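Local coordinates for protein serine protease inhibitor (Schistosoma haematobium, PDB 3STO) that adopts the serpin fold and probably inhibits serine-type endopeptidases, at residues Arg208-Tyr213 / His376-Phe381; Thr221-Thr226 / Leu295-Leu300. All blocks are in the same frame, centred on the assembly; numbering follows the deposited sequence.

Contact 1: residues Arg208-Tyr213 / His376-Phe381; sequences RKEDFY and HVTHPF
F212 and Y213, at the end of 208-213, meet the loop T378-P380 in a contact made largely of one aromatic ring on backbone, pinned by a single hydrogen bond. It lies where strand 208-215 meets the link between strands 373-376 and 381-387. That bond runs from Y213 N to T378 O (2.6 Å, N-H...O 161°), with the donor tilted from the carbonyl plane. The same carbonyl oxygen receives a weaker CA-H...O contact from F212, and Y213 O answers with one from H379 CA at 3.2 Å. P380 CD also closes on Y213 O, so two neighbouring carbons of the loop crowd one side of that oxygen.

With CG of F212 anti to the backbone N (chi1 -174°), the phenyl ring is laid against the loop. T378 C and H379 N stand over one face, displaced toward the rim, and V377 O lies at the edge near the ring plane. The fit is tight at the tip, where F212 CZ comes to 3.2 Å from H379 C. Beside the tip, F212 CE1 comes to 4.2 Å from P380 CD, while F212 CE2 meets the edge of the F381 ring. An inverse gamma turn centred on V377 bends the chain where its O meets the ring edge.

Earlier in the strand, E210 OE2 touches T378 CG2. Both NE (2.8 Å) and NH2 of R208 reach E210 OE1, which lies almost in the guanidinium plane, and R294 binds E210 OE2, fixing both carboxylate oxygens. Strand 218-236 pairs with 208-215 alongside, F212 also packs on P296 of strand 287-305, and F381 on I257 and L259 of strand 253-260.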
loop_
_atom_site.group_PDB
_atom_site.type_symbol
_atom_site.label_atom_id
_atom_site.label_comp_id
_atom_site.label_asym_id
_atom_site.label_seq_id
_atom_site.Cartn_x
_atom_site.Cartn_y
_atom_site.Cartn_z
ATOM N N ARG A 208 -25.309 13.033 3.304
ATOM C CA ARG A 208 -25.626 14.369 3.779
ATOM C C ARG A 208 -24.443 15.023 4.538
ATOM O O ARG A 208 -23.513 14.335 4.977
ATOM C CB ARG A 208 -26.936 14.328 4.616
ATOM C CG ARG A 208 -26.761 13.940 6.091
ATOM C CD ARG A 208 -26.187 12.540 6.377
ATOM N NE ARG A 208 -26.168 12.326 7.831
ATOM C CZ ARG A 208 -27.174 11.801 8.534
ATOM N NH1 ARG A 208 -28.258 11.372 7.895
ATOM N NH2 ARG A 208 -27.096 11.695 9.871
ATOM N N LYS A 209 -24.467 16.352 4.657
ATOM C CA LYS A 209 -23.417 17.081 5.357
ATOM C C LYS A 209 -23.471 16.802 6.852
ATOM O O LYS A 209 -24.522 16.829 7.460
ATOM C CB LYS A 209 -23.544 18.590 5.125
ATOM C CG LYS A 209 -23.691 19.010 3.683
ATOM C CD LYS A 209 -22.383 19.156 2.999
ATOM C CE LYS A 209 -22.655 19.310 1.525
ATOM N NZ LYS A 209 -21.476 18.990 0.655
ATOM N N GLU A 210 -22.322 16.548 7.456
ATOM C CA GLU A 210 -22.301 16.247 8.872
ATOM C C GLU A 210 -20.960 16.692 9.459
ATOM O O GLU A 210 -19.965 16.749 8.753
ATOM C CB GLU A 210 -22.562 14.749 9.074
ATOM C CG GLU A 210 -22.534 14.241 10.521
ATOM C CD GLU A 210 -23.343 12.954 10.706
ATOM O OE1 GLU A 210 -24.308 12.757 9.933
ATOM O OE2 GLU A 210 -23.026 12.151 11.620
ATOM N N ASP A 211 -20.933 17.019 10.744
ATOM C CA ASP A 211 -19.691 17.406 11.392
ATOM C C ASP A 211 -18.711 16.266 11.592
ATOM O O ASP A 211 -19.101 15.165 11.971
ATOM C CB ASP A 211 -19.967 18.094 12.734
ATOM C CG ASP A 211 -20.018 19.600 12.598
ATOM O OD1 ASP A 211 -20.205 20.093 11.448
ATOM O OD2 ASP A 211 -19.867 20.283 13.634
ATOM N N PHE A 212 -17.434 16.545 11.367
ATOM C CA PHE A 212 -16.381 15.565 11.650
ATOM C C PHE A 212 -15.415 16.183 12.656
ATOM O O PHE A 212 -14.882 17.279 12.431
ATOM C CB PHE A 212 -15.665 15.137 10.355
ATOM C CG PHE A 212 -14.659 14.018 10.546
ATOM C CD1 PHE A 212 -13.358 14.296 10.959
ATOM C CD2 PHE A 212 -15.011 12.692 10.280
ATOM C CE1 PHE A 212 -12.450 13.288 11.135
ATOM C CE2 PHE A 212 -14.122 11.694 10.440
ATOM C CZ PHE A 212 -12.820 11.980 10.866
ATOM N N TYR A 213 -15.214 15.496 13.775
ATOM C CA TYR A 213 -14.333 16.007 14.805
ATOM C C TYR A 213 -12.906 15.603 14.523
ATOM O O TYR A 213 -12.584 14.411 14.554
ATOM C CB TYR A 213 -14.760 15.469 16.175
ATOM C CG TYR A 213 -13.935 15.944 17.368
ATOM C CD1 TYR A 213 -14.314 17.067 18.099
ATOM C CD2 TYR A 213 -12.809 15.232 17.800
ATOM C CE1 TYR A 213 -13.585 17.485 19.217
ATOM C CE2 TYR A 213 -12.077 15.632 18.918
ATOM C CZ TYR A 213 -12.476 16.765 19.620
ATOM O OH TYR A 213 -11.768 17.182 20.727
ATOM N N HIS A 376 -20.594 5.190 13.759
ATOM C CA HIS A 376 -20.642 6.506 13.133
ATOM C C HIS A 376 -19.254 7.122 13.077
ATOM O O HIS A 376 -18.678 7.452 14.097
ATOM C CB HIS A 376 -21.631 7.405 13.879
ATOM C CG HIS A 376 -23.035 6.913 13.816
ATOM N ND1 HIS A 376 -24.051 7.467 14.563
ATOM C CD2 HIS A 376 -23.597 5.919 13.088
ATOM C CE1 HIS A 376 -25.176 6.828 14.307
ATOM N NE2 HIS A 376 -24.928 5.884 13.411
ATOM N N VAL A 377 -18.709 7.231 11.870
ATOM C CA VAL A 377 -17.294 7.551 11.707
ATOM C C VAL A 377 -17.190 9.082 11.710
ATOM O O VAL A 377 -17.183 9.709 10.664
ATOM C CB VAL A 377 -16.680 6.858 10.420
ATOM C CG1 VAL A 377 -15.221 7.188 10.240
ATOM C CG2 VAL A 377 -16.851 5.348 10.473
ATOM N N THR A 378 -17.135 9.667 12.905
ATOM C CA THR A 378 -17.242 11.113 13.066
ATOM C C THR A 378 -15.972 11.762 13.642
ATOM O O THR A 378 -15.962 12.960 13.952
ATOM C CB THR A 378 -18.434 11.470 14.022
ATOM O OG1 THR A 378 -18.261 10.774 15.254
ATOM C CG2 THR A 378 -19.742 11.059 13.432
ATOM N N HIS A 379 -14.922 10.966 13.799
ATOM C CA HIS A 379 -13.645 11.408 14.351
ATOM C C HIS A 379 -12.545 10.502 13.731
ATOM O O HIS A 379 -12.880 9.513 13.070
ATOM C CB HIS A 379 -13.676 11.361 15.903
ATOM C CG HIS A 379 -14.197 10.078 16.473
ATOM N ND1 HIS A 379 -13.378 9.113 17.014
ATOM C CD2 HIS A 379 -15.471 9.604 16.603
ATOM C CE1 HIS A 379 -14.118 8.105 17.455
ATOM N NE2 HIS A 379 -15.390 8.385 17.226
ATOM N N PRO A 380 -11.251 10.837 13.921
ATOM C CA PRO A 380 -10.160 10.108 13.217
ATOM C C PRO A 380 -10.158 8.585 13.405
ATOM O O PRO A 380 -10.424 8.036 14.475
ATOM C CB PRO A 380 -8.879 10.746 13.784
ATOM C CG PRO A 380 -9.340 12.187 14.121
ATOM C CD PRO A 380 -10.722 11.974 14.713
ATOM N N PHE A 381 -9.864 7.892 12.322
ATOM C CA PHE A 381 -9.994 6.448 12.326
ATOM C C PHE A 381 -8.891 5.787 11.510
ATOM O O PHE A 381 -8.252 6.406 10.662
ATOM C CB PHE A 381 -11.350 6.048 11.763
ATOM C CG PHE A 381 -11.590 6.536 10.350
ATOM C CD1 PHE A 381 -12.001 7.846 10.103
ATOM C CD2 PHE A 381 -11.406 5.693 9.270
ATOM C CE1 PHE A 381 -12.253 8.282 8.822
ATOM C CE2 PHE A 381 -11.648 6.133 7.969
ATOM C CZ PHE A 381 -12.079 7.424 7.744
#

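Contact 2: residues Thr221-Thr226 / Leu295-Leu300; sequences TVDMMT and LPKFTL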
loop_
_atom_site.group_PDB
_atom_site.type_symbol
_atom_site.label_atom_id
_atom_site.label_comp_id
_atom_site.label_asym_id
_atom_site.label_seq_id
_atom_site.Cartn_x
_atom_site.Cartn_y
_atom_site.Cartn_z
ATOM N N THR A 221 -16.903 19.911 8.056
ATOM C CA THR A 221 -18.113 19.391 7.489
ATOM C C THR A 221 -17.677 18.444 6.382
ATOM O O THR A 221 -16.831 18.780 5.565
ATOM C CB THR A 221 -18.979 20.547 6.957
ATOM O OG1 THR A 221 -19.695 21.139 8.055
ATOM C CG2 THR A 221 -19.956 20.066 5.899
ATOM N N VAL A 222 -18.229 17.242 6.400
ATOM C CA VAL A 222 -17.908 16.220 5.430
ATOM C C VAL A 222 -19.183 15.767 4.738
ATOM O O VAL A 222 -20.288 15.990 5.245
ATOM C CB VAL A 222 -17.207 14.988 6.088
ATOM C CG1 VAL A 222 -15.855 15.366 6.640
ATOM C CG2 VAL A 222 -18.087 14.368 7.179
ATOM N N ASP A 223 -19.038 15.139 3.578
ATOM C CA ASP A 223 -20.165 14.444 2.991
ATOM C C ASP A 223 -20.254 13.065 3.628
ATOM O O ASP A 223 -19.377 12.239 3.430
ATOM C CB ASP A 223 -20.030 14.367 1.491
ATOM C CG ASP A 223 -20.123 15.736 0.825
ATOM O OD1 ASP A 223 -21.111 16.473 1.066
ATOM O OD2 ASP A 223 -19.209 16.066 0.043
HETATM N N MSE A 224 -21.293 12.854 4.439
HETATM C CA MSE A 224 -21.422 11.648 5.254
HETATM C C MSE A 224 -22.357 10.618 4.582
HETATM O O MSE A 224 -23.537 10.873 4.363
HETATM C CB MSE A 224 -21.903 12.022 6.664
HETATM C CG MSE A 224 -21.871 10.899 7.714
HETATM SE SE MSE A 224 -20.002 10.429 8.322
HETATM C CE MSE A 224 -19.785 11.855 9.702
HETATM N N MSE A 225 -21.813 9.460 4.240
HETATM C CA MSE A 225 -22.597 8.371 3.678
HETATM C C MSE A 225 -23.175 7.592 4.823
HETATM O O MSE A 225 -22.588 7.519 5.916
HETATM C CB MSE A 225 -21.744 7.465 2.794
HETATM C CG MSE A 225 -20.855 8.250 1.837
HETATM SE SE MSE A 225 -19.846 7.094 0.611
HETATM C CE MSE A 225 -18.760 6.035 1.884
ATOM N N THR A 226 -24.353 7.041 4.586
ATOM C CA THR A 226 -25.086 6.390 5.660
ATOM C C THR A 226 -25.733 5.140 5.099
ATOM O O THR A 226 -26.138 5.113 3.949
ATOM C CB THR A 226 -26.184 7.330 6.289
ATOM O OG1 THR A 226 -27.103 7.675 5.282
ATOM C CG2 THR A 226 -25.604 8.656 6.796
ATOM N N LEU A 295 -20.209 7.047 7.297
ATOM C CA LEU A 295 -18.862 6.995 6.799
ATOM C C LEU A 295 -18.681 8.171 5.850
ATOM O O LEU A 295 -19.423 8.316 4.887
ATOM C CB LEU A 295 -18.616 5.640 6.076
ATOM C CG LEU A 295 -17.235 5.340 5.480
ATOM C CD1 LEU A 295 -16.174 5.270 6.597
ATOM C CD2 LEU A 295 -17.191 4.048 4.616
ATOM N N PRO A 296 -17.658 8.997 6.107
ATOM C CA PRO A 296 -17.315 10.093 5.192
ATOM C C PRO A 296 -16.914 9.593 3.778
ATOM O O PRO A 296 -16.263 8.555 3.617
ATOM C CB PRO A 296 -16.106 10.757 5.891
ATOM C CG PRO A 296 -16.096 10.211 7.266
ATOM C CD PRO A 296 -16.691 8.875 7.216
ATOM N N LYS A 297 -17.301 10.334 2.753
ATOM C CA LYS A 297 -16.718 10.107 1.458
ATOM C C LYS A 297 -15.457 10.977 1.391
ATOM O O LYS A 297 -15.453 12.113 1.824
ATOM C CB LYS A 297 -17.691 10.417 0.333
ATOM C CG LYS A 297 -17.926 11.838 0.099
ATOM C CD LYS A 297 -19.091 12.009 -0.873
ATOM C CE LYS A 297 -18.927 11.138 -2.105
ATOM N NZ LYS A 297 -19.923 11.520 -3.174
ATOM N N PHE A 298 -14.361 10.404 0.912
ATOM C CA PHE A 298 -13.098 11.125 0.869
ATOM C C PHE A 298 -12.151 10.530 -0.152
ATOM O O PHE A 298 -12.342 9.400 -0.665
ATOM C CB PHE A 298 -12.416 11.121 2.241
ATOM C CG PHE A 298 -12.054 9.749 2.740
ATOM C CD1 PHE A 298 -12.997 8.958 3.380
ATOM C CD2 PHE A 298 -10.778 9.245 2.558
ATOM C CE1 PHE A 298 -12.656 7.685 3.837
ATOM C CE2 PHE A 298 -10.435 7.957 3.005
ATOM C CZ PHE A 298 -11.378 7.186 3.642
ATOM N N THR A 299 -11.119 11.299 -0.455
ATOM C CA THR A 299 -10.025 10.716 -1.189
ATOM C C THR A 299 -8.691 11.201 -0.681
ATOM O O THR A 299 -8.458 12.407 -0.620
ATOM C CB THR A 299 -10.187 10.867 -2.721
ATOM O OG1 THR A 299 -8.934 11.219 -3.307
ATOM C CG2 THR A 299 -11.230 11.876 -3.068
ATOM N N LEU A 300 -7.846 10.262 -0.266
ATOM C CA LEU A 300 -6.448 10.577 0.072
ATOM C C LEU A 300 -5.512 10.282 -1.071
ATOM O O LEU A 300 -5.569 9.209 -1.698
ATOM C CB LEU A 300 -5.908 9.776 1.262
ATOM C CG LEU A 300 -6.650 9.611 2.563
ATOM C CD1 LEU A 300 -5.694 8.972 3.554
ATOM C CD2 LEU A 300 -7.197 10.939 3.064
HETATM O O HOH W 1 -16.386 14.532 2.491
#
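Backbone hydrogen bonds between M225 and L295 and between D223 and K297 join 221-226 to 295-300 as antiparallel strands. M225 and L295 form a hydrogen-bonded pair: M225 N gives to L295 O at 2.7 Å, from well above the carbonyl plane, and L295 N returns a bond to M225 O at 2.8 Å. K297 N adds a straighter one to D223 O (2.9 Å, N-H...O 169°). M224 and P296 make the non-hydrogen-bonded pair between, where P296 CA makes a CA-H...O contact with D223 O. One residue on, a water accepts from D223 N and donates to K297 O, bridging the strands as they diverge.

Apolar contacts fall on both faces. CG of the selenomethionine M224 lies anti to the backbone N, and the bend at chi2 (73°) brings SE to 3.8 Å from P296 CD; V222 CG2 touches P296 CB. On the face of M225 and L295, the two side chains lie side by side and point the same way, M225 CE meeting L295 CD2 at 3.7 Å. The K297 chain crosses M225 at about a right angle.

Charged residues meet through their carbons: K297 CD rests 3.5 Å from D223 CB. Their polar ends part, D223 OD1 to a salt bridge with K209 and K297 NZ to one with E350. Cohesion across this buried contact therefore comes from backbone bonds and hydrophobic packing, while the two charges tie it to flanking segments.

Both contacts belong to the same neighbourhood of strands, consistent with serpin sheet C, and contact 2 is nested in the chain between the segments of contact 1. Contact 2 is buried and joins two paired strands through several backbone bonds; contact 1 is only partly buried, and in it a strand meets a loop through one such bond and an aromatic ring. They touch directly: R208 O probably accepts from M224 N, and V377 O packs on M224 CE and P296 CD. Strand 208-215 thus borders 218-236, whose other partner here, 287-305, continues from this region to pair with strand 339-348.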